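Local coordinates for protein cellulose hydrolase (Bacillus licheniformis, PDB 4YZT) that hydrolyses internal beta-1,4-glucosidic bonds of cellulose as a three-module endoglucanase whose family 5 catalytic barrel is followed by carbohydrate-binding domain X2 and a C-terminal module, at residues K324-Q329 with A422-D427; P335-K340 with V357-N362; I346-S351 with L430-K435; V470-R475 with L511-T516; P476-V481 with K504-K509. One frame throughout, in Å; residues are numbered along the deposited sequence.

Contact 1 (K324-Q329 with A422-D427); sequences KEIVIQ and ASQVMD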
# COMPACT_ATOMS: atom_id res chain seq x y z
N LYS A 324 10.04 4.42 1.75
CA LYS A 324 10.67 3.15 2.12
C LYS A 324 11.56 3.30 3.35
O LYS A 324 11.51 2.48 4.27
CB LYS A 324 11.51 2.59 0.96
CG LYS A 324 12.21 1.25 1.28
CD LYS A 324 13.69 1.41 1.65
CE LYS A 324 14.53 1.78 0.45
NZ LYS A 324 16.00 1.76 0.76
N GLU A 325 12.39 4.34 3.36
CA GLU A 325 13.29 4.54 4.49
C GLU A 325 12.50 4.84 5.76
O GLU A 325 12.89 4.42 6.86
CB GLU A 325 14.30 5.66 4.21
CG GLU A 325 15.24 5.42 3.03
CD GLU A 325 16.14 4.19 3.18
OE1 GLU A 325 16.21 3.59 4.27
OE2 GLU A 325 16.80 3.84 2.17
N ILE A 326 11.39 5.56 5.62
CA ILE A 326 10.51 5.83 6.74
C ILE A 326 9.99 4.52 7.34
O ILE A 326 10.01 4.36 8.56
CB ILE A 326 9.33 6.73 6.32
CG1 ILE A 326 9.80 8.19 6.25
CG2 ILE A 326 8.17 6.62 7.30
CD1 ILE A 326 8.81 9.14 5.59
N VAL A 327 9.56 3.59 6.50
CA VAL A 327 9.04 2.31 7.00
C VAL A 327 10.12 1.50 7.72
O VAL A 327 9.88 0.94 8.78
CB VAL A 327 8.44 1.47 5.83
CG1 VAL A 327 8.21 0.01 6.25
CG2 VAL A 327 7.13 2.10 5.35
N ILE A 328 11.32 1.46 7.14
CA ILE A 328 12.47 0.79 7.73
C ILE A 328 12.83 1.32 9.12
O ILE A 328 13.08 0.54 10.05
CB ILE A 328 13.69 0.92 6.79
CG1 ILE A 328 13.40 0.15 5.50
CG2 ILE A 328 14.98 0.45 7.47
CD1 ILE A 328 13.03 -1.30 5.73
N GLN A 329 12.86 2.64 9.26
CA GLN A 329 13.20 3.25 10.55
C GLN A 329 12.04 3.13 11.55
O GLN A 329 12.22 2.68 12.69
CB GLN A 329 13.57 4.72 10.33
CG GLN A 329 14.84 4.90 9.50
CD GLN A 329 16.06 4.35 10.21
OE1 GLN A 329 16.21 4.50 11.42
NE2 GLN A 329 16.95 3.70 9.45
N ALA A 422 14.91 8.71 9.07
CA ALA A 422 15.10 8.92 7.64
C ALA A 422 15.36 10.39 7.27
O ALA A 422 14.89 11.30 7.94
CB ALA A 422 13.89 8.39 6.88
N SER A 423 16.12 10.61 6.20
CA SER A 423 16.24 11.94 5.64
C SER A 423 14.95 12.31 4.90
O SER A 423 14.24 11.45 4.41
CB SER A 423 17.43 12.04 4.68
OG SER A 423 18.65 11.93 5.38
N GLN A 424 14.67 13.60 4.83
CA GLN A 424 13.55 14.11 4.05
C GLN A 424 14.11 14.78 2.80
O GLN A 424 15.12 15.48 2.86
CB GLN A 424 12.73 15.09 4.89
CG GLN A 424 11.96 14.44 6.02
CD GLN A 424 10.65 13.84 5.55
OE1 GLN A 424 9.68 14.56 5.30
NE2 GLN A 424 10.63 12.53 5.38
N VAL A 425 13.45 14.56 1.67
CA VAL A 425 13.86 15.15 0.39
C VAL A 425 12.78 16.06 -0.20
O VAL A 425 11.68 15.61 -0.48
CB VAL A 425 14.19 14.07 -0.64
CG1 VAL A 425 14.56 14.71 -1.98
CG2 VAL A 425 15.29 13.14 -0.13
N MET A 426 13.10 17.34 -0.39
CA MET A 426 12.15 18.29 -0.96
C MET A 426 12.47 18.58 -2.43
O MET A 426 13.56 19.05 -2.75
CB MET A 426 12.17 19.60 -0.16
CG MET A 426 11.10 20.61 -0.56
SD MET A 426 11.21 22.13 0.40
CE MET A 426 12.61 22.91 -0.36
N ASP A 427 11.52 18.31 -3.32
CA ASP A 427 11.70 18.65 -4.73
C ASP A 427 11.39 20.12 -4.95
O ASP A 427 10.38 20.63 -4.45
CB ASP A 427 10.79 17.80 -5.62
CG ASP A 427 11.29 16.37 -5.80
OD1 ASP A 427 12.29 15.98 -5.17
OD2 ASP A 427 10.65 15.64 -6.58
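The backbones of the two segments come closest at Ile-326, midway along helix 321-330, and Ala-422, in the loop that leads into strand 424-431, with their CA atoms 5.6 Å apart. No hydrogen bond joins the segments, and the strand runs off from the helix after Gln-424, so the contact is concentrated on a few side chains. Ala-422 fills its centre. Its methyl lies against the helix, with CB 3.8 Å from Glu-325 CB and 4.1 Å from Ile-326 CG1, while Gln-329 closes the next turn by placing CG 3.8 Å from the backbone N of Ala-422. The small methyl of alanine suits a place where the loop runs this close to the helix. Further along, Ile-326 extends CG1 and CD1 (chi2 169°) toward the strand, and CD1 reaches 3.9 Å from Gln-424 NE2, the two side chains crossing obliquely. Gln-424 bends at chi2; its OE1 accepts from the backbone N of Ile-339, so the buried carbonyl oxygen has a donor. Glu-325 contributes only its aliphatic root: its carboxylate turns aside to a salt bridge with Lys-324, NZ to OE2 2.6 Å. Van der Waals contact, mostly of carbon, thus joins helix and loop, while the charges are settled among neighbours on the helix and the glutamine carbonyl is held by Ile-339 of the adjoining strand.

Contact 2 (P335-K340 with V357-N362); sequences PNAIIK and VDIQLN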
# COMPACT_ATOMS: atom_id res chain seq x y z
N PRO A 335 11.47 7.16 15.33
CA PRO A 335 10.65 8.21 14.71
C PRO A 335 11.37 8.98 13.60
O PRO A 335 12.59 9.21 13.67
CB PRO A 335 10.32 9.13 15.88
CG PRO A 335 10.42 8.23 17.09
CD PRO A 335 11.57 7.32 16.79
N ASN A 336 10.60 9.38 12.59
CA ASN A 336 11.11 10.14 11.46
C ASN A 336 10.56 11.55 11.44
O ASN A 336 9.35 11.76 11.64
CB ASN A 336 10.75 9.44 10.14
CG ASN A 336 11.18 8.00 10.11
OD1 ASN A 336 12.35 7.69 9.89
ND2 ASN A 336 10.23 7.09 10.32
N ALA A 337 11.43 12.52 11.18
CA ALA A 337 10.99 13.89 10.99
C ALA A 337 10.25 14.00 9.65
O ALA A 337 10.59 13.32 8.67
CB ALA A 337 12.19 14.84 11.04
N ILE A 338 9.22 14.84 9.61
CA ILE A 338 8.43 15.04 8.40
C ILE A 338 8.40 16.53 8.04
O ILE A 338 8.02 17.37 8.87
CB ILE A 338 6.98 14.51 8.57
CG1 ILE A 338 6.97 13.05 9.06
CG2 ILE A 338 6.21 14.65 7.27
CD1 ILE A 338 7.49 12.04 8.04
N ILE A 339 8.85 16.87 6.83
CA ILE A 339 8.81 18.25 6.35
C ILE A 339 7.53 18.59 5.57
O ILE A 339 6.91 17.71 4.96
CB ILE A 339 10.03 18.58 5.44
CG1 ILE A 339 9.95 17.81 4.12
CG2 ILE A 339 11.34 18.32 6.17
CD1 ILE A 339 11.01 18.22 3.10
N LYS A 340 7.14 19.86 5.62
CA LYS A 340 6.02 20.39 4.84
C LYS A 340 6.36 21.79 4.34
O LYS A 340 6.59 22.69 5.15
CB LYS A 340 4.74 20.42 5.68
CG LYS A 340 3.45 20.50 4.88
CD LYS A 340 2.22 20.37 5.77
CE LYS A 340 0.93 20.37 4.94
NZ LYS A 340 -0.28 20.42 5.80
N VAL A 357 9.82 26.20 5.36
CA VAL A 357 9.60 24.76 5.44
C VAL A 357 9.41 24.41 6.91
O VAL A 357 10.29 24.65 7.73
CB VAL A 357 10.77 23.95 4.86
CG1 VAL A 357 10.44 22.46 4.83
CG2 VAL A 357 11.13 24.43 3.47
N ASP A 358 8.24 23.86 7.24
CA ASP A 358 7.96 23.44 8.61
C ASP A 358 8.36 21.98 8.81
O ASP A 358 8.16 21.14 7.93
CB ASP A 358 6.48 23.63 8.95
CG ASP A 358 6.07 25.09 8.95
OD1 ASP A 358 6.79 25.92 9.55
OD2 ASP A 358 5.02 25.41 8.36
N ILE A 359 8.92 21.67 9.97
CA ILE A 359 9.35 20.30 10.26
C ILE A 359 8.66 19.74 11.51
O ILE A 359 8.79 20.30 12.60
CB ILE A 359 10.88 20.23 10.46
CG1 ILE A 359 11.61 20.98 9.34
CG2 ILE A 359 11.35 18.78 10.55
CD1 ILE A 359 13.12 20.95 9.51
N GLN A 360 7.92 18.65 11.34
CA GLN A 360 7.46 17.84 12.47
C GLN A 360 8.63 16.94 12.88
O GLN A 360 8.83 15.86 12.31
CB GLN A 360 6.21 17.03 12.09
CG GLN A 360 5.71 16.06 13.15
CD GLN A 360 4.43 15.35 12.74
OE1 GLN A 360 3.64 15.87 11.95
NE2 GLN A 360 4.23 14.15 13.26
N LEU A 361 9.39 17.40 13.88
CA LEU A 361 10.65 16.77 14.25
C LEU A 361 10.46 15.37 14.83
O LEU A 361 11.29 14.49 14.59
CB LEU A 361 11.39 17.64 15.26
CG LEU A 361 11.97 18.93 14.68
CD1 LEU A 361 12.48 19.83 15.80
CD2 LEU A 361 13.10 18.61 13.71
N ASN A 362 9.37 15.16 15.56
CA ASN A 362 9.11 13.88 16.23
C ASN A 362 10.31 13.45 17.09
O ASN A 362 10.71 12.29 17.07
CB ASN A 362 8.76 12.79 15.22
CG ASN A 362 7.39 12.99 14.57
OD1 ASN A 362 6.45 13.47 15.21
ND2 ASN A 362 7.27 12.62 13.30
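Ile-338 and Lys-340 make the backbone hydrogen bonds of this antiparallel pairing, each giving its N-H to and taking one from its mate across: Ile-338 with Gln-360, and Lys-340 with Asp-358, where Lys-340 N lies 2.8 Å from Asp-358 O. Ile-339 and Ile-359 face each other between them as a non-hydrogen-bonded pair, and the strand axes approach to 4.7 Å.

Side-chain hydrogen bonds take over where the strands end. Asn-362 ND2 donates to Asn-336 O at 2.8 Å, almost straight (168°), with the acceptor in the plane of the amide. Asn-362 OD1 receives Gln-360 NE2 at 3.0 Å on a lone pair, so both ends of the amide are gripped and its flip is settled. Asparagine also suits the left-handed backbone here (phi 52°). Without the amide, as with an alanine here, Asn-336 O would probably lose this donor and the Gln-360 amide be left to turn.

Apolar contacts gather on the face of Ile-339 and Ile-359. Ile-339 CB meets Val-357 CG1 at 3.9 Å, its CG2 meets Ile-359 CG1 at 4.1 Å, and Ile-359 CG2 covers Ala-337 CB; Phe-416 and Phe-418 back this branched layer. On the other face Ile-338 is buried against Ile-326 and His-281, while the polar Lys-340, Asp-358 and Gln-360 are exposed. The antiparallel register of consecutive strands 338-347 and 355-360 is that of a beta hairpin, here in the X2 carbohydrate-binding domain.

Contact 3 (I346-S351 with L430-K435); sequences IKKGQS and LYDDPK. With EDO (1,2-ethanediol), chain C.
Ile-346 with Leu-430 and Lys-347 with Tyr-431 form a parallel pairing at the ends of strands 338-347 and 424-431, beyond which both segments leave the sheet of the X2 domain. Two backbone bonds stitch it: Tyr-431 N donates to Ile-346 O at 3.0 Å, and Lys-348 N to Tyr-431 O at 2.8 Å. The tyrosine ring, with CG in the crowded position between N and carbonyl carbon (chi1 83°), swings over toward Lys-347, whose extended chain crosses one face; Lys-347 CG lies 4.3 Å from the Tyr-431 ring centroid as a CH-pi contact, offset toward the rim. The lysine then reaches past the ring to a salt bridge, NZ to Asp-433 OD1 3.0 Å, met on the syn side. A long chain with a charged end suits both tasks, and a serine in its place would probably leave the Asp-433 carboxylate without its countercharge and uncover the ring face.

Waters link Lys-348 O to Asp-432 OD1 and Lys-348 NZ, which also bonds to Gly-406 O, to OD2. Lys-347 to Gln-350 make a type II turn, which Gly-349 allows with its positive phi (93°); an ethanediol, probably from the crystallisation liquor, bonds to Gly-349 N and Gln-350 O. Leu-430 makes a backbone hydrogen bond to Gly-409 of strand 409-418. Tyr-431 packs on Thr-461 and Pro-523, and Asp-432 bonds to Asn-459, residues of the C-terminal module that meet this end of the two strands.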
# COMPACT_ATOMS: atom_id res chain seq x y z
N ILE A 346 7.18 26.34 -7.85
CA ILE A 346 7.44 27.74 -8.16
C ILE A 346 7.00 28.01 -9.60
O ILE A 346 7.42 27.31 -10.52
CB ILE A 346 8.95 28.09 -7.95
CG1 ILE A 346 9.30 28.03 -6.47
CG2 ILE A 346 9.27 29.48 -8.51
CD1 ILE A 346 10.77 28.00 -6.20
N LYS A 347 6.15 29.01 -9.79
CA LYS A 347 5.64 29.27 -11.13
C LYS A 347 6.64 30.09 -11.93
O LYS A 347 7.24 31.04 -11.41
CB LYS A 347 4.30 30.00 -11.07
CG LYS A 347 3.64 30.20 -12.43
CD LYS A 347 2.19 30.58 -12.27
CE LYS A 347 1.50 30.76 -13.61
NZ LYS A 347 0.08 31.15 -13.44
N LYS A 348 6.80 29.71 -13.20
CA LYS A 348 7.67 30.43 -14.12
C LYS A 348 7.30 31.90 -14.13
O LYS A 348 6.15 32.26 -14.36
CB LYS A 348 7.53 29.84 -15.53
CG LYS A 348 8.67 30.16 -16.47
CD LYS A 348 8.74 29.09 -17.56
CE LYS A 348 9.79 29.42 -18.61
NZ LYS A 348 9.81 28.38 -19.68
N GLY A 349 8.28 32.76 -13.87
CA GLY A 349 8.07 34.19 -13.92
C GLY A 349 7.70 34.83 -12.59
O GLY A 349 7.81 36.04 -12.44
N GLN A 350 7.25 34.04 -11.62
CA GLN A 350 6.77 34.61 -10.37
C GLN A 350 7.88 35.35 -9.63
O GLN A 350 9.07 35.09 -9.86
CB GLN A 350 6.16 33.54 -9.47
CG GLN A 350 7.16 32.75 -8.64
CD GLN A 350 6.50 31.93 -7.52
OE1 GLN A 350 5.73 31.00 -7.76
NE2 GLN A 350 6.82 32.29 -6.27
N SER A 351 7.51 36.30 -8.78
CA SER A 351 8.50 36.95 -7.92
C SER A 351 8.95 35.93 -6.87
O SER A 351 8.14 35.14 -6.37
CB SER A 351 7.93 38.21 -7.26
OG SER A 351 6.85 37.88 -6.41
N LEU A 430 9.83 23.72 -10.96
CA LEU A 430 9.37 24.81 -11.80
C LEU A 430 8.16 24.39 -12.62
O LEU A 430 8.20 23.36 -13.29
CB LEU A 430 10.50 25.28 -12.73
CG LEU A 430 10.25 26.54 -13.58
CD1 LEU A 430 10.11 27.77 -12.69
CD2 LEU A 430 11.40 26.74 -14.58
N TYR A 431 7.09 25.17 -12.58
CA TYR A 431 5.91 24.84 -13.39
C TYR A 431 5.38 26.05 -14.12
O TYR A 431 5.78 27.19 -13.83
CB TYR A 431 4.80 24.22 -12.54
CG TYR A 431 3.92 25.22 -11.81
CD1 TYR A 431 4.29 25.74 -10.58
CD2 TYR A 431 2.71 25.64 -12.35
CE1 TYR A 431 3.50 26.64 -9.91
CE2 TYR A 431 1.90 26.55 -11.69
CZ TYR A 431 2.30 27.04 -10.46
OH TYR A 431 1.50 27.94 -9.81
N ASP A 432 4.51 25.79 -15.09
CA ASP A 432 3.83 26.84 -15.84
C ASP A 432 2.42 26.34 -16.12
O ASP A 432 2.12 25.17 -15.85
CB ASP A 432 4.58 27.16 -17.13
CG ASP A 432 4.40 28.60 -17.56
OD1 ASP A 432 3.52 29.29 -17.00
OD2 ASP A 432 5.16 29.05 -18.44
N ASP A 433 1.56 27.22 -16.62
CA ASP A 433 0.18 26.83 -16.95
C ASP A 433 0.20 25.60 -17.87
O ASP A 433 0.86 25.60 -18.90
CB ASP A 433 -0.58 27.97 -17.64
CG ASP A 433 -0.57 29.28 -16.85
OD1 ASP A 433 -0.82 29.27 -15.63
OD2 ASP A 433 -0.32 30.33 -17.48
N PRO A 434 -0.54 24.55 -17.50
CA PRO A 434 -0.67 23.37 -18.37
C PRO A 434 -1.36 23.73 -19.68
O PRO A 434 -2.23 24.59 -19.68
CB PRO A 434 -1.52 22.41 -17.55
CG PRO A 434 -2.31 23.30 -16.63
CD PRO A 434 -1.39 24.45 -16.30
N LYS A 435 -0.98 23.08 -20.77
CA LYS A 435 -1.60 23.35 -22.06
C LYS A 435 -2.13 22.06 -22.68
O LYS A 435 -1.42 21.06 -22.77
CB LYS A 435 -0.61 24.05 -23.01
C1 EDO C . 11.32 31.38 -12.14
O1 EDO C . 10.79 31.73 -13.42
C2 EDO C . 10.70 32.28 -11.08
O2 EDO C . 10.95 33.65 -11.42
O HOH W 1 -0.81 28.91 -10.99
O HOH W 2 4.02 32.03 -16.56
O HOH W 3 6.67 27.98 -20.14

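Contact 4 (V470-R475 with L511-T516); sequences VDSTGR and LKSDST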
# COMPACT_ATOMS: atom_id res chain seq x y z
N VAL A 470 -22.56 16.41 -15.19
CA VAL A 470 -23.44 16.49 -16.35
C VAL A 470 -23.84 17.96 -16.54
O VAL A 470 -24.33 18.59 -15.62
CB VAL A 470 -24.70 15.62 -16.19
CG1 VAL A 470 -25.54 15.65 -17.46
CG2 VAL A 470 -24.30 14.19 -15.81
N ASP A 471 -23.60 18.49 -17.74
CA ASP A 471 -23.82 19.91 -17.99
C ASP A 471 -25.27 20.36 -17.72
O ASP A 471 -25.50 21.36 -17.05
CB ASP A 471 -23.44 20.27 -19.43
CG ASP A 471 -21.95 20.29 -19.66
OD1 ASP A 471 -21.17 20.08 -18.69
OD2 ASP A 471 -21.54 20.53 -20.81
N SER A 472 -26.25 19.64 -18.27
CA SER A 472 -27.63 20.10 -18.20
C SER A 472 -28.19 20.10 -16.78
O SER A 472 -29.09 20.87 -16.47
CB SER A 472 -28.53 19.26 -19.10
OG SER A 472 -28.57 17.91 -18.66
N THR A 473 -27.66 19.24 -15.92
CA THR A 473 -28.23 19.04 -14.59
C THR A 473 -27.28 19.44 -13.45
O THR A 473 -27.73 19.80 -12.36
CB THR A 473 -28.64 17.58 -14.36
OG1 THR A 473 -27.46 16.77 -14.26
CG2 THR A 473 -29.49 17.08 -15.52
N GLY A 474 -25.98 19.37 -13.70
CA GLY A 474 -24.99 19.69 -12.69
C GLY A 474 -24.74 18.53 -11.74
O GLY A 474 -23.98 18.66 -10.77
N ARG A 475 -25.37 17.40 -12.02
CA ARG A 475 -25.22 16.21 -11.18
C ARG A 475 -23.97 15.41 -11.60
O ARG A 475 -23.45 15.60 -12.69
CB ARG A 475 -26.50 15.36 -11.24
CG ARG A 475 -27.76 16.08 -10.73
CD ARG A 475 -28.94 15.11 -10.53
N LEU A 511 -21.66 8.06 -19.69
CA LEU A 511 -22.06 9.35 -20.26
C LEU A 511 -23.40 9.28 -21.01
O LEU A 511 -23.61 8.40 -21.85
CB LEU A 511 -20.96 9.87 -21.20
CG LEU A 511 -19.62 10.21 -20.53
CD1 LEU A 511 -18.54 10.42 -21.57
CD2 LEU A 511 -19.78 11.45 -19.67
N LYS A 512 -24.30 10.22 -20.71
CA LYS A 512 -25.63 10.25 -21.31
C LYS A 512 -25.83 11.50 -22.14
O LYS A 512 -26.59 11.50 -23.12
CB LYS A 512 -26.71 10.19 -20.22
CG LYS A 512 -26.68 8.94 -19.37
N SER A 513 -25.16 12.58 -21.74
CA SER A 513 -25.27 13.85 -22.45
C SER A 513 -23.99 14.65 -22.20
O SER A 513 -23.12 14.19 -21.47
CB SER A 513 -26.51 14.64 -21.99
OG SER A 513 -26.44 14.99 -20.61
N ASP A 514 -23.88 15.82 -22.82
CA ASP A 514 -22.66 16.61 -22.73
C ASP A 514 -22.21 16.86 -21.27
O ASP A 514 -23.00 17.25 -20.41
CB ASP A 514 -22.85 17.94 -23.47
CG ASP A 514 -23.13 17.74 -24.95
OD1 ASP A 514 -23.07 16.58 -25.43
OD2 ASP A 514 -23.39 18.75 -25.63
N SER A 515 -20.94 16.59 -21.01
CA SER A 515 -20.40 16.64 -19.64
C SER A 515 -19.08 17.38 -19.59
O SER A 515 -18.39 17.53 -20.61
CB SER A 515 -20.22 15.22 -19.07
OG SER A 515 -21.45 14.51 -19.08
N THR A 516 -18.73 17.85 -18.40
CA THR A 516 -17.50 18.60 -18.19
C THR A 516 -16.67 17.90 -17.13
O THR A 516 -17.16 17.61 -16.03
CB THR A 516 -17.80 20.05 -17.74
OG1 THR A 516 -18.53 20.73 -18.78
CG2 THR A 516 -16.51 20.81 -17.46
O HOH W 4 -19.70 19.61 -22.33
O HOH W 5 -25.81 17.60 -20.33
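Asp-471 holds the two segments together with its backbone and its carboxylate. Its N donates to Asp-514 O at 3.0 Å, and its side chain crosses Thr-516 at about a right angle; Thr-516 OG1 donates a hydrogen bond to the syn lone pair of Asp-471 OD1 over 2.7 Å. Lys-531 also bonds to this hydroxyl and probably steadies the negative charge from one step away. The other oxygen, Asp-471 OD2, takes a water that donates to Ser-515 O as well. A short acidic side chain fits because it accepts on both oxygens close to its own backbone.

Val-470 faces Ser-515 as an antiparallel non-hydrogen-bonded pair, CA to CA 4.5 Å, and lays CG1 3.3 Å from Ser-513 OG. Asp-514 contributes mainly its carbonyl, which accepts from a water as well as from Asp-471 N; that water also meets Ser-472 N and Ser-513 OG. The Asp-514 carboxylate turns away, OD1 accepting from Ile-534 N.

Beyond Asp-471 the chain reverses tightly: Gly-474 N, at positive phi (82°), bonds back to Val-470 O, and Thr-473 OG1 forms an ST turn with Arg-475 N. Together these features mark the end of an antiparallel strand pair, 462-470 with 515-522, closed off by a tight turn in the C-terminal module.

Contact 5 (P476-V481 with K504-K509); sequences PVLEEV and KERVLK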
# COMPACT_ATOMS: atom_id res chain seq x y z
N PRO A 476 -23.49 14.51 -10.73
CA PRO A 476 -22.34 13.65 -11.05
C PRO A 476 -22.53 12.81 -12.32
O PRO A 476 -23.61 12.26 -12.55
CB PRO A 476 -22.22 12.76 -9.81
CG PRO A 476 -22.75 13.61 -8.70
CD PRO A 476 -23.91 14.35 -9.32
N VAL A 477 -21.49 12.73 -13.14
CA VAL A 477 -21.46 11.84 -14.29
C VAL A 477 -21.66 10.39 -13.82
O VAL A 477 -22.36 9.60 -14.46
CB VAL A 477 -20.14 11.99 -15.08
CG1 VAL A 477 -19.89 10.79 -15.97
CG2 VAL A 477 -20.15 13.27 -15.89
N LEU A 478 -21.06 10.04 -12.68
CA LEU A 478 -21.24 8.70 -12.11
C LEU A 478 -22.32 8.64 -11.04
O LEU A 478 -22.22 7.82 -10.11
CB LEU A 478 -19.93 8.20 -11.52
CG LEU A 478 -18.73 7.98 -12.45
CD1 LEU A 478 -17.66 7.18 -11.73
CD2 LEU A 478 -19.11 7.31 -13.74
N GLU A 479 -23.36 9.47 -11.18
CA GLU A 479 -24.43 9.56 -10.19
C GLU A 479 -25.07 8.19 -9.89
O GLU A 479 -25.49 7.93 -8.76
CB GLU A 479 -25.51 10.56 -10.65
CG GLU A 479 -26.62 10.80 -9.61
CD GLU A 479 -27.83 11.56 -10.14
OE1 GLU A 479 -27.74 12.17 -11.23
OE2 GLU A 479 -28.89 11.53 -9.46
N GLU A 480 -25.14 7.32 -10.90
CA GLU A 480 -25.76 6.01 -10.73
C GLU A 480 -24.89 5.09 -9.86
O GLU A 480 -25.38 4.08 -9.35
CB GLU A 480 -26.02 5.37 -12.09
CG GLU A 480 -27.27 5.91 -12.79
N VAL A 481 -23.62 5.44 -9.71
CA VAL A 481 -22.70 4.67 -8.87
C VAL A 481 -22.48 5.37 -7.52
O VAL A 481 -22.71 4.78 -6.47
CB VAL A 481 -21.32 4.48 -9.57
CG1 VAL A 481 -20.40 3.66 -8.70
CG2 VAL A 481 -21.51 3.82 -10.93
N LYS A 504 -11.00 6.60 -18.16
CA LYS A 504 -11.21 5.18 -18.41
C LYS A 504 -12.51 4.93 -19.17
O LYS A 504 -13.49 5.66 -19.03
CB LYS A 504 -11.20 4.41 -17.09
CG LYS A 504 -9.83 4.38 -16.42
CD LYS A 504 -8.95 3.27 -16.96
CE LYS A 504 -9.42 1.92 -16.47
NZ LYS A 504 -8.33 0.92 -16.42
N GLU A 505 -12.48 3.89 -20.00
CA GLU A 505 -13.66 3.44 -20.74
C GLU A 505 -14.91 3.38 -19.85
O GLU A 505 -15.99 3.79 -20.25
CB GLU A 505 -13.40 2.07 -21.36
CG GLU A 505 -14.48 1.64 -22.32
CD GLU A 505 -14.38 0.18 -22.69
OE1 GLU A 505 -14.66 -0.68 -21.82
OE2 GLU A 505 -14.00 -0.10 -23.84
N ARG A 506 -14.73 2.85 -18.64
CA ARG A 506 -15.78 2.79 -17.63
C ARG A 506 -16.57 4.10 -17.51
O ARG A 506 -17.80 4.09 -17.48
CB ARG A 506 -15.16 2.44 -16.28
CG ARG A 506 -16.05 2.71 -15.07
CD ARG A 506 -15.32 2.32 -13.79
NE ARG A 506 -15.98 2.85 -12.59
CZ ARG A 506 -17.04 2.30 -12.01
NH1 ARG A 506 -17.57 2.86 -10.94
NH2 ARG A 506 -17.57 1.18 -12.50
N VAL A 507 -15.85 5.22 -17.45
CA VAL A 507 -16.49 6.52 -17.29
C VAL A 507 -17.26 6.90 -18.55
O VAL A 507 -18.38 7.41 -18.48
CB VAL A 507 -15.46 7.62 -16.97
CG1 VAL A 507 -16.08 9.01 -17.11
CG2 VAL A 507 -14.88 7.41 -15.58
N LEU A 508 -16.64 6.65 -19.70
CA LEU A 508 -17.23 7.00 -20.98
C LEU A 508 -18.59 6.31 -21.16
O LEU A 508 -19.54 6.90 -21.70
CB LEU A 508 -16.29 6.60 -22.12
CG LEU A 508 -14.88 7.19 -22.06
CD1 LEU A 508 -14.09 6.82 -23.30
CD2 LEU A 508 -14.89 8.72 -21.83
N LYS A 509 -18.67 5.07 -20.68
CA LYS A 509 -19.89 4.27 -20.82
C LYS A 509 -21.05 4.80 -19.96
O LYS A 509 -22.21 4.48 -20.22
CB LYS A 509 -19.60 2.81 -20.47
CG LYS A 509 -18.87 2.04 -21.58
CD LYS A 509 -18.43 0.66 -21.09
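Arg-506 leaves helix 505-510 with CG anti to the backbone N (chi1 164°) and stays extended out to NE, which carries its guanidinium out to Val-481. Val-481 comes from the opposite direction with CG1 likewise anti to N (chi1 -179°), and this methyl meets the guanidinium at its edge, near its plane, with CG1 3.7 Å from Arg-506 NH1. Leu-478 packs alongside: its CD1 lies 4.4 Å from Arg-506 NH1, and its CD2 4.5 Å from Val-507 CA. Deeper in, the two valines touch through single methyls, Val-477 CG1 and Val-507 CG1 being 4.4 Å apart.

No hydrogen bond crosses this contact. The charge of Arg-506 is answered elsewhere, by a salt bridge from NE to Asp-493, which would tend to fix the rotation of the guanidinium, with NH1 against Val-481 and, more loosely, Leu-478. The branched, compact valines and the forked leucine pack against the helix. Phe-517 of strand 515-522 underlies both Val-477 and Val-507, and Tyr-510, one residue past the segment, packs on Leu-478 and Val-481.

The loop side is shaped by a type I turn from Pro-476 to Glu-479, followed by a bond from Val-481 N to Leu-478 O at 2.8 Å; this folding sets Val-477, Leu-478 and Val-481 to point toward the helix together. The side chain of Arg-506 lies about 14 Å from a bound glucose unit, too far to touch it. The arrangement is that of a short helix seated against a hydrophobic turn over a beta-sheet, in the C-terminal module of the enzyme.

How the contacts relate
Contacts 1, 2 and 3 belong to the X2 domain and its borders; contacts 4 and 5 lie in the C-terminal module. Contacts 1 and 2, with centres 11 Å apart, touch directly: contact 1 sets helix 321-330 on the mixed sheet, and contact 2 pairs strands 338-347 and 355-360 within it. Contact 3 uses the far ends of strands 338-347 and 424-431, about 27 Å from contact 2 centre to centre, where the chain passes on to the next module. Contacts 4 and 5, again 11 Å apart, follow later, contact 5 lying between the two halves of contact 4; its Val-477 packs on Leu-511 and Ser-515 of contact 4. The two groups stay at least about 14 Å apart between nearest atoms.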